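Local structure of mandelate racemase/muconate lactonizing enzyme-like protein (Roseovarius sp. TM1035, 3RCY) at residues R77-S80 / T84-P87; R52-D57 / D88-G93. The protein probably catalyses a magnesium-dependent reaction on an acid sugar or related carboxylate, as a member of the mandelate racemase/muconate lactonizing enzyme branch of the enolase superfamily. All blocks are in the same frame, centred on the assembly; numbering follows the deposited sequence.

Contact 1. Residues R77-S80 / T84-P87; sequences RVYS and TQRP. With RIB (alpha-D-ribofuranose), chain L.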
loop_
_atom_site.group_PDB
_atom_site.type_symbol
_atom_site.label_atom_id
_atom_site.label_comp_id
_atom_site.label_asym_id
_atom_site.label_seq_id
_atom_site.Cartn_x
_atom_site.Cartn_y
_atom_site.Cartn_z
ATOM N N ARG A 77 -13.969 -30.856 -12.565
ATOM C CA ARG A 77 -13.644 -31.573 -13.793
ATOM C C ARG A 77 -13.642 -30.646 -15.004
ATOM O O ARG A 77 -12.691 -30.643 -15.772
ATOM C CB ARG A 77 -14.642 -32.702 -14.039
ATOM C CG ARG A 77 -14.458 -33.923 -13.180
ATOM C CD ARG A 77 -15.570 -34.912 -13.487
ATOM N NE ARG A 77 -15.452 -36.146 -12.724
ATOM C CZ ARG A 77 -16.460 -36.990 -12.499
ATOM N NH1 ARG A 77 -17.680 -36.728 -12.963
ATOM N NH2 ARG A 77 -16.252 -38.091 -11.787
ATOM N N VAL A 78 -14.713 -29.870 -15.174
ATOM C CA VAL A 78 -14.835 -28.989 -16.338
ATOM C C VAL A 78 -13.843 -27.824 -16.237
ATOM O O VAL A 78 -13.171 -27.488 -17.208
ATOM C CB VAL A 78 -16.285 -28.451 -16.530
ATOM C CG1 VAL A 78 -16.377 -27.587 -17.777
ATOM C CG2 VAL A 78 -17.267 -29.612 -16.625
ATOM N N TYR A 79 -13.745 -27.243 -15.046
ATOM C CA TYR A 79 -12.817 -26.145 -14.774
ATOM C C TYR A 79 -11.367 -26.517 -15.075
ATOM O O TYR A 79 -10.593 -25.672 -15.548
ATOM C CB TYR A 79 -12.947 -25.717 -13.311
ATOM C CG TYR A 79 -12.183 -24.472 -12.923
ATOM C CD1 TYR A 79 -12.583 -23.217 -13.374
ATOM C CD2 TYR A 79 -11.092 -24.548 -12.059
ATOM C CE1 TYR A 79 -11.898 -22.064 -13.007
ATOM C CE2 TYR A 79 -10.400 -23.394 -11.675
ATOM C CZ TYR A 79 -10.820 -22.160 -12.155
ATOM O OH TYR A 79 -10.162 -21.017 -11.779
ATOM N N SER A 80 -11.020 -27.781 -14.818
ATOM C CA SER A 80 -9.659 -28.284 -14.986
ATOM C C SER A 80 -9.406 -28.929 -16.351
ATOM O O SER A 80 -8.257 -29.283 -16.678
ATOM C CB SER A 80 -9.348 -29.315 -13.891
ATOM O OG SER A 80 -9.580 -28.772 -12.598
ATOM N N THR A 84 -6.224 -27.084 -17.739
ATOM C CA THR A 84 -6.507 -25.664 -17.759
ATOM C C THR A 84 -6.573 -25.173 -16.321
ATOM O O THR A 84 -5.578 -24.681 -15.809
ATOM C CB THR A 84 -7.765 -25.332 -18.603
ATOM O OG1 THR A 84 -8.865 -26.142 -18.171
ATOM C CG2 THR A 84 -7.488 -25.625 -20.091
ATOM N N GLN A 85 -7.711 -25.355 -15.654
ATOM C CA GLN A 85 -7.852 -24.964 -14.241
ATOM C C GLN A 85 -7.692 -23.446 -14.073
ATOM O O GLN A 85 -7.088 -22.956 -13.115
ATOM C CB GLN A 85 -6.895 -25.758 -13.321
ATOM C CG GLN A 85 -7.431 -25.913 -11.888
ATOM C CD GLN A 85 -6.634 -26.901 -11.063
ATOM O OE1 GLN A 85 -5.581 -26.561 -10.521
ATOM N NE2 GLN A 85 -7.128 -28.137 -10.970
ATOM N N ARG A 86 -8.214 -22.726 -15.060
ATOM C CA ARG A 86 -8.518 -21.300 -14.962
ATOM C C ARG A 86 -9.786 -21.086 -15.802
ATOM O O ARG A 86 -10.128 -21.940 -16.627
ATOM C CB ARG A 86 -7.334 -20.418 -15.414
ATOM C CG ARG A 86 -6.493 -20.964 -16.578
ATOM C CD ARG A 86 -7.219 -20.915 -17.939
ATOM N NE ARG A 86 -8.051 -19.722 -18.102
ATOM C CZ ARG A 86 -7.597 -18.510 -18.415
ATOM N NH1 ARG A 86 -6.298 -18.296 -18.617
ATOM N NH2 ARG A 86 -8.450 -17.501 -18.523
ATOM N N PRO A 87 -10.505 -19.971 -15.582
ATOM C CA PRO A 87 -11.808 -19.845 -16.227
ATOM C C PRO A 87 -11.743 -19.886 -17.757
ATOM O O PRO A 87 -11.010 -19.112 -18.360
ATOM C CB PRO A 87 -12.307 -18.472 -15.747
ATOM C CG PRO A 87 -11.568 -18.214 -14.482
ATOM C CD PRO A 87 -10.205 -18.809 -14.721
HETATM O O5 RIB L . -8.941 -15.690 -12.092
HETATM C C5 RIB L . -8.522 -14.373 -12.465
HETATM C C4 RIB L . -7.921 -14.446 -13.857
HETATM O O4 RIB L . -6.515 -14.220 -13.771
HETATM C C3 RIB L . -8.130 -15.830 -14.438
HETATM O O3 RIB L . -8.994 -15.737 -15.586
HETATM C C2 RIB L . -6.736 -16.364 -14.732
HETATM O O2 RIB L . -6.611 -16.804 -16.078
HETATM C C1 RIB L . -5.784 -15.201 -14.507
HETATM O O1 RIB L . -4.595 -15.587 -13.791
HETATM O O HOH W 1 -11.912 -25.465 -18.673
HETATM O O HOH W 2 -12.546 -23.320 -17.037
#

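Contact 2. Residues R52-D57 / D88-G93; sequences RAVIED and DLTAIG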
loop_
_atom_site.group_PDB
_atom_site.type_symbol
_atom_site.label_atom_id
_atom_site.label_comp_id
_atom_site.label_asym_id
_atom_site.label_seq_id
_atom_site.Cartn_x
_atom_site.Cartn_y
_atom_site.Cartn_z
ATOM N N ARG A 52 -23.218 -26.118 -29.494
ATOM C CA ARG A 52 -23.728 -27.491 -29.399
ATOM C C ARG A 52 -22.601 -28.503 -29.203
ATOM O O ARG A 52 -22.671 -29.357 -28.316
ATOM C CB ARG A 52 -24.519 -27.882 -30.646
ATOM C CG ARG A 52 -25.960 -27.467 -30.655
ATOM C CD ARG A 52 -26.673 -28.035 -31.903
ATOM N NE ARG A 52 -27.719 -27.122 -32.349
ATOM C CZ ARG A 52 -28.982 -27.163 -31.935
ATOM N NH1 ARG A 52 -29.381 -28.092 -31.067
ATOM N NH2 ARG A 52 -29.853 -26.278 -32.407
ATOM N N ALA A 53 -21.568 -28.402 -30.036
ATOM C CA ALA A 53 -20.436 -29.322 -29.960
ATOM C C ALA A 53 -19.714 -29.184 -28.614
ATOM O O ALA A 53 -19.320 -30.183 -28.025
ATOM C CB ALA A 53 -19.475 -29.102 -31.126
ATOM N N VAL A 54 -19.570 -27.950 -28.129
ATOM C CA VAL A 54 -18.904 -27.698 -26.840
ATOM C C VAL A 54 -19.701 -28.323 -25.691
ATOM O O VAL A 54 -19.137 -29.032 -24.844
ATOM C CB VAL A 54 -18.688 -26.175 -26.593
ATOM C CG1 VAL A 54 -18.248 -25.891 -25.136
ATOM C CG2 VAL A 54 -17.666 -25.614 -27.586
ATOM N N ILE A 55 -21.012 -28.058 -25.676
ATOM C CA ILE A 55 -21.911 -28.574 -24.633
ATOM C C ILE A 55 -21.905 -30.107 -24.609
ATOM O O ILE A 55 -21.732 -30.714 -23.551
ATOM C CB ILE A 55 -23.346 -28.014 -24.804
ATOM C CG1 ILE A 55 -23.357 -26.507 -24.517
ATOM C CG2 ILE A 55 -24.334 -28.728 -23.890
ATOM C CD1 ILE A 55 -24.582 -25.777 -25.070
ATOM N N GLU A 56 -22.063 -30.719 -25.781
ATOM C CA GLU A 56 -22.026 -32.177 -25.909
ATOM C C GLU A 56 -20.714 -32.765 -25.372
ATOM O O GLU A 56 -20.728 -33.777 -24.671
ATOM C CB GLU A 56 -22.276 -32.612 -27.370
ATOM C CG GLU A 56 -23.735 -32.473 -27.816
ATOM C CD GLU A 56 -23.943 -32.689 -29.317
ATOM O OE1 GLU A 56 -22.944 -32.925 -30.038
ATOM O OE2 GLU A 56 -25.107 -32.621 -29.780
ATOM N N ASP A 57 -19.593 -32.112 -25.685
ATOM C CA ASP A 57 -18.280 -32.536 -25.191
ATOM C C ASP A 57 -18.212 -32.483 -23.663
ATOM O O ASP A 57 -17.899 -33.484 -23.017
ATOM C CB ASP A 57 -17.166 -31.673 -25.794
ATOM C CG ASP A 57 -15.777 -32.157 -25.414
ATOM O OD1 ASP A 57 -15.409 -32.062 -24.224
ATOM O OD2 ASP A 57 -15.041 -32.625 -26.307
ATOM N N ASP A 88 -12.500 -20.803 -18.359
ATOM C CA ASP A 88 -12.700 -20.830 -19.810
ATOM C C ASP A 88 -14.117 -20.345 -20.075
ATOM O O ASP A 88 -15.078 -21.052 -19.791
ATOM C CB ASP A 88 -12.502 -22.248 -20.370
ATOM C CG ASP A 88 -12.641 -22.314 -21.898
ATOM O OD1 ASP A 88 -13.561 -21.693 -22.463
ATOM O OD2 ASP A 88 -11.828 -23.008 -22.541
ATOM N N LEU A 89 -14.244 -19.141 -20.631
ATOM C CA LEU A 89 -15.555 -18.506 -20.804
ATOM C C LEU A 89 -16.558 -19.410 -21.541
ATOM O O LEU A 89 -17.724 -19.514 -21.150
ATOM C CB LEU A 89 -15.400 -17.162 -21.518
ATOM C CG LEU A 89 -16.654 -16.289 -21.618
ATOM C CD1 LEU A 89 -17.077 -15.763 -20.238
ATOM C CD2 LEU A 89 -16.403 -15.151 -22.580
ATOM N N THR A 90 -16.087 -20.092 -22.578
ATOM C CA THR A 90 -16.954 -20.927 -23.405
ATOM C C THR A 90 -17.311 -22.261 -22.730
ATOM O O THR A 90 -18.490 -22.640 -22.686
ATOM C CB THR A 90 -16.324 -21.141 -24.809
ATOM O OG1 THR A 90 -16.498 -19.953 -25.584
ATOM C CG2 THR A 90 -16.965 -22.312 -25.551
ATOM N N ALA A 91 -16.307 -22.963 -22.206
ATOM C CA ALA A 91 -16.536 -24.263 -21.558
ATOM C C ALA A 91 -17.373 -24.152 -20.277
ATOM O O ALA A 91 -18.195 -25.025 -19.987
ATOM C CB ALA A 91 -15.210 -24.964 -21.261
ATOM N N ILE A 92 -17.156 -23.085 -19.511
ATOM C CA ILE A 92 -17.909 -22.876 -18.268
ATOM C C ILE A 92 -19.340 -22.416 -18.587
ATOM O O ILE A 92 -20.285 -22.754 -17.863
ATOM C CB ILE A 92 -17.167 -21.918 -17.294
ATOM C CG1 ILE A 92 -15.820 -22.522 -16.849
ATOM C CG2 ILE A 92 -18.017 -21.583 -16.083
ATOM C CD1 ILE A 92 -15.918 -23.838 -16.045
ATOM N N GLY A 93 -19.507 -21.682 -19.692
ATOM C CA GLY A 93 -20.851 -21.383 -20.209
ATOM C C GLY A 93 -21.631 -22.662 -20.474
ATOM O O GLY A 93 -22.809 -22.786 -20.103
#

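Contact 1. Residues R77-S80 / T84-P87
In the N-terminal capping domain of this enolase-superfamily fold, the end of helix 71-80 meets the connection that runs on to helix 89-110, where Arg86 and Pro87 line a ribofuranose pocket. Tyr79 is the side chain laid between them. Its ring lies along the backbone from Gln85 to Pro87: Arg86 N sits 3.9 Å above the plane of the Tyr79 ring, nearer its edge atoms than its centre, and Tyr79 CE1 comes within 4.0 Å of Pro87 CD. The phenol and the proline run alongside each other in the same direction; Tyr79 OH goes on to bond Asp241 of the second subunit. On the backbone, Thr84 N donates to Ser80 O at 3.2 Å, while Gln85 N reaches Tyr79 O through a weak, bent bond. With CG turned away from the backbone N (chi1 -152°) and the chain extended beyond it, Gln85 brings its amide to Ser80 OG, where NE2 donates in its own plane over 3.0 Å, almost straight at 172°; NE2 also bonds Thr174 O of the second subunit, and Ser80 OG bonds Arg76 O. Bends at chi2 and chi3 fold Arg86 over the carbonyl of the following proline, so that Arg86 NE and NH2 both grip Pro87 O at 3.0 Å, NE from above the carbonyl plane and NH2 only 16° out of it. Arg86 NH2 also forms a salt bridge with Glu268 of the second subunit. With an alanine in its place, Pro87 O would probably lose both donors and that Glu268 its mate. The sugar's O2 rests over one face of the guanidinium, 3.0 Å from Arg86 NH1, and its O3 lies 3.4 Å from Pro87 CD.

Contact 2. Residues R52-D57 / D88-G93
Val54 and Thr90 make the apolar part of this contact mainly through their methyl groups. Thr90 CG2 fits against both branches of the valine, 3.8 Å from Val54 CG1 and 3.9 Å from Val54 CG2, with the two side chains crossing at about a right angle. The threonine methyl gets there because it stands anti to the backbone N, which puts the hydroxyl beside that nitrogen instead. Val54 CG1 also lies 4.3 Å from Ala91 CA; the closest CA pair, Val54 CA and Ala91 CA, is 6.7 Å apart, consistent with the small side chain of the alanine. Further along helix 89-110, Val54 also packs on Ala94.

No hydrogen bond joins the two segments; the polar contacts serve the start of helix 89-110 and the subunit boundary. Asp88 is its N-cap: OD1 takes Ala91 N at 3.0 Å in a nearly straight bond (174°), met from above the carboxylate plane, and Thr90 N in a weak, bent one. Asp88 OD2 turns to Ser45 and Thr90 of the second subunit, and Thr90 OG1 bonds Asp88 of the second subunit in return, a reciprocal pair across the interface.

Apolar packing between helix 48-63 and an N-capped helix 89-110 belongs to the helical part of the alpha+beta capping domain characteristic of the enolase superfamily.

From the N terminus, helix 48-63 comes first and leads to helix 71-80; the connection 84-87 then delivers the chain to helix 89-110. Contact 1 closes the short turn between 77-80 and 84-87, and contact 2 closes the longer excursion from 52-57 to 88-93, so the first is nested inside the second. Their centres are 12 Å apart. Contact 2 joins helices 48-63 and 89-110, contact 1 fixes the loop leading into the latter to helix 71-80, and direct touches of Val78 and Tyr79 on Ala91 and Ile92, with Val78 CG1 3.8 Å from Ala91 O, bring the three helices together. Both contacts meet the second subunit.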